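Long-range contact in sarcoplasmic calcium-binding protein (PDB 2SAS), which binds calcium ions through EF-hand loops and appears, as parvalbumins do, to be enriched in fast muscle: residues W86-V96 / K162-T170. Sequence-based numbering, arbitrary orientation.
Sequences WEKTIATCKSV and KELYYRLLT
Trp86 lays one face of its indole against Leu169, whose CD1 stands 3.5 Å from the centroid of the six-membered ring in a CH-pi contact, 21° off the ring normal, while Leu169 CG lies near Trp86 CZ2 and CH2. The two side chains cross at about a right angle, and both are buried. With alanine at Trp86 the face under Leu169 CD1 would be gone, which is likely to open a gap between the helices. One turn on, Ile90 passes Thr170 in the opposite sense, CG1 lying 3.8 Å from Thr170 CG2, a methyl that also meets Cys93 SG. Past the helix end a second tight part forms. Here the Tyr166 ring, sent out by a CG anti to the backbone N (chi1 -178°), slips under the backbone of Ser95 and Val96, with Ser95 C 3.7 Å above the ring plane. Thr170 OG1 covers the opposite face over its centre and hydrogen-bonds Tyr166 O at 2.8 Å, from above the carbonyl plane. Val96 CG2 reaches Tyr166 CB at 3.9 Å. The looser, solvent side is made by Lys94, Ser95 and Lys162, at the margin. The contact thus joins helix 79-91 of the second EF-hand and the loop that follows to helix 158-170 of the fourth, segments 86-91 and 162-170 running at 114° to each other; helix 4-18 adds Ile10 against Trp86 and Thr13 against Leu169, and helix 103-114 packs on Lys162 through Ile107.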
# COMPACT_ATOMS: atom_id res chain seq x y z
N TRP A 86 -18.66 9.96 1.90
CA TRP A 86 -17.87 10.61 0.81
C TRP A 86 -18.67 10.87 -0.44
O TRP A 86 -18.48 11.96 -1.04
CB TRP A 86 -16.57 9.85 0.62
CG TRP A 86 -15.61 10.45 1.62
CD1 TRP A 86 -15.10 9.86 2.71
CD2 TRP A 86 -15.10 11.79 1.59
NE1 TRP A 86 -14.28 10.72 3.37
CE2 TRP A 86 -14.26 11.91 2.74
CE3 TRP A 86 -15.26 12.89 0.75
CZ2 TRP A 86 -13.58 13.08 3.04
CZ3 TRP A 86 -14.60 14.06 1.07
CH2 TRP A 86 -13.76 14.15 2.17
N GLU A 87 -19.54 9.96 -0.80
CA GLU A 87 -20.40 10.17 -1.99
C GLU A 87 -21.26 11.39 -1.80
O GLU A 87 -21.48 12.14 -2.76
CB GLU A 87 -21.28 9.01 -2.38
CG GLU A 87 -20.63 7.63 -2.59
CD GLU A 87 -21.21 7.00 -3.85
OE1 GLU A 87 -22.26 7.48 -4.26
OE2 GLU A 87 -20.53 6.07 -4.35
N LYS A 88 -21.70 11.58 -0.58
CA LYS A 88 -22.56 12.76 -0.23
C LYS A 88 -21.73 14.02 -0.37
O LYS A 88 -22.06 14.87 -1.18
CB LYS A 88 -23.23 12.51 1.08
CG LYS A 88 -23.87 13.51 1.97
CD LYS A 88 -23.71 13.20 3.47
CE LYS A 88 -22.35 13.21 4.09
NZ LYS A 88 -21.89 14.54 4.62
N THR A 89 -20.60 14.22 0.30
CA THR A 89 -19.80 15.44 0.14
C THR A 89 -19.16 15.67 -1.21
O THR A 89 -18.93 16.84 -1.57
CB THR A 89 -18.69 15.51 1.27
OG1 THR A 89 -17.92 14.33 1.00
CG2 THR A 89 -19.27 15.49 2.66
N ILE A 90 -18.79 14.62 -1.94
CA ILE A 90 -18.15 14.91 -3.25
C ILE A 90 -19.24 15.55 -4.10
O ILE A 90 -19.08 16.52 -4.85
CB ILE A 90 -17.50 13.63 -3.88
CG1 ILE A 90 -16.16 13.32 -3.19
CG2 ILE A 90 -17.29 13.79 -5.41
CD1 ILE A 90 -15.41 12.05 -3.69
N ALA A 91 -20.44 14.97 -3.93
CA ALA A 91 -21.61 15.43 -4.69
C ALA A 91 -21.75 16.94 -4.68
O ALA A 91 -22.19 17.49 -5.71
CB ALA A 91 -22.83 14.68 -4.19
N THR A 92 -21.36 17.61 -3.62
CA THR A 92 -21.47 19.06 -3.47
C THR A 92 -20.38 19.83 -2.75
O THR A 92 -20.85 20.69 -1.95
CB THR A 92 -22.80 19.37 -2.61
OG1 THR A 92 -22.43 18.80 -1.32
CG2 THR A 92 -24.07 18.79 -3.22
N CYS A 93 -19.10 19.67 -2.87
CA CYS A 93 -18.08 20.48 -2.15
C CYS A 93 -17.12 21.15 -3.15
O CYS A 93 -16.91 20.56 -4.24
CB CYS A 93 -17.34 19.54 -1.20
SG CYS A 93 -16.48 18.20 -2.09
N LYS A 94 -16.53 22.31 -2.89
CA LYS A 94 -15.63 22.97 -3.85
C LYS A 94 -14.25 23.37 -3.39
O LYS A 94 -13.39 23.56 -4.32
CB LYS A 94 -16.24 24.17 -4.59
CG LYS A 94 -15.93 24.18 -6.08
CD LYS A 94 -15.73 25.55 -6.66
CE LYS A 94 -14.33 25.89 -7.15
NZ LYS A 94 -13.35 26.03 -6.03
N SER A 95 -13.95 23.50 -2.13
CA SER A 95 -12.59 23.85 -1.62
C SER A 95 -12.36 23.08 -0.31
O SER A 95 -13.36 22.48 0.16
CB SER A 95 -12.49 25.34 -1.34
OG SER A 95 -13.24 25.65 -0.18
N VAL A 96 -11.15 23.10 0.24
CA VAL A 96 -10.86 22.40 1.48
C VAL A 96 -11.87 22.91 2.54
O VAL A 96 -12.40 22.13 3.34
CB VAL A 96 -9.43 22.37 1.99
CG1 VAL A 96 -9.23 23.11 3.33
CG2 VAL A 96 -8.92 20.95 2.25
N LYS A 162 -3.16 20.75 2.61
CA LYS A 162 -4.56 21.00 2.54
C LYS A 162 -5.07 20.83 1.08
O LYS A 162 -6.09 20.17 0.92
CB LYS A 162 -4.97 22.43 2.94
CG LYS A 162 -4.88 22.70 4.47
CD LYS A 162 -5.34 24.12 4.78
CE LYS A 162 -5.24 24.45 6.27
NZ LYS A 162 -6.08 25.64 6.57
N GLU A 163 -4.36 21.39 0.12
CA GLU A 163 -4.74 21.37 -1.29
C GLU A 163 -4.70 19.95 -1.83
O GLU A 163 -5.58 19.53 -2.58
CB GLU A 163 -3.83 22.24 -2.20
CG GLU A 163 -3.59 23.72 -1.95
CD GLU A 163 -2.53 24.40 -2.80
OE1 GLU A 163 -1.99 23.91 -3.79
OE2 GLU A 163 -2.21 25.56 -2.38
N LEU A 164 -3.61 19.28 -1.45
CA LEU A 164 -3.40 17.90 -1.91
C LEU A 164 -4.35 16.95 -1.22
O LEU A 164 -4.94 16.06 -1.85
CB LEU A 164 -1.92 17.60 -1.76
CG LEU A 164 -0.94 18.52 -2.47
CD1 LEU A 164 0.45 18.29 -1.88
CD2 LEU A 164 -0.95 18.14 -3.95
N TYR A 165 -4.55 17.16 0.09
CA TYR A 165 -5.52 16.27 0.80
C TYR A 165 -6.87 16.34 0.07
O TYR A 165 -7.40 15.28 -0.30
CB TYR A 165 -5.56 16.53 2.28
CG TYR A 165 -6.50 15.73 3.12
CD1 TYR A 165 -7.85 16.13 3.19
CD2 TYR A 165 -6.13 14.64 3.88
CE1 TYR A 165 -8.76 15.47 4.00
CE2 TYR A 165 -7.03 13.93 4.68
CZ TYR A 165 -8.33 14.37 4.77
OH TYR A 165 -9.26 13.71 5.55
N TYR A 166 -7.30 17.55 -0.22
CA TYR A 166 -8.53 17.86 -0.93
C TYR A 166 -8.64 17.10 -2.25
O TYR A 166 -9.68 16.52 -2.60
CB TYR A 166 -8.67 19.38 -1.28
CG TYR A 166 -9.99 19.64 -1.97
CD1 TYR A 166 -11.18 19.41 -1.26
CD2 TYR A 166 -10.12 20.12 -3.28
CE1 TYR A 166 -12.44 19.63 -1.78
CE2 TYR A 166 -11.38 20.32 -3.84
CZ TYR A 166 -12.53 20.09 -3.09
OH TYR A 166 -13.77 20.32 -3.63
N ARG A 167 -7.56 17.13 -3.00
CA ARG A 167 -7.55 16.49 -4.33
C ARG A 167 -7.53 14.97 -4.23
O ARG A 167 -8.04 14.34 -5.18
CB ARG A 167 -6.38 16.97 -5.16
CG ARG A 167 -6.46 18.47 -5.48
CD ARG A 167 -5.09 18.75 -6.09
NE ARG A 167 -5.07 20.06 -6.71
CZ ARG A 167 -5.44 20.23 -7.99
NH1 ARG A 167 -5.77 19.14 -8.70
NH2 ARG A 167 -5.42 21.44 -8.54
N LEU A 168 -6.95 14.48 -3.19
CA LEU A 168 -6.85 13.04 -2.91
C LEU A 168 -8.28 12.50 -2.65
O LEU A 168 -8.64 11.41 -3.05
CB LEU A 168 -6.02 12.84 -1.62
CG LEU A 168 -5.39 11.52 -1.31
CD1 LEU A 168 -5.65 11.09 0.15
CD2 LEU A 168 -5.86 10.39 -2.21
N LEU A 169 -9.02 13.30 -1.88
CA LEU A 169 -10.38 12.95 -1.49
C LEU A 169 -11.39 13.17 -2.64
O LEU A 169 -12.34 12.36 -2.75
CB LEU A 169 -10.73 13.68 -0.20
CG LEU A 169 -10.64 13.00 1.15
CD1 LEU A 169 -11.30 11.62 1.18
CD2 LEU A 169 -9.15 12.79 1.49
N THR A 170 -11.23 14.20 -3.44
CA THR A 170 -12.26 14.46 -4.45
C THR A 170 -12.07 14.37 -5.92
O THR A 170 -13.11 14.06 -6.61
CB THR A 170 -12.90 15.88 -4.08
OG1 THR A 170 -11.84 16.84 -4.31
CG2 THR A 170 -13.37 15.90 -2.61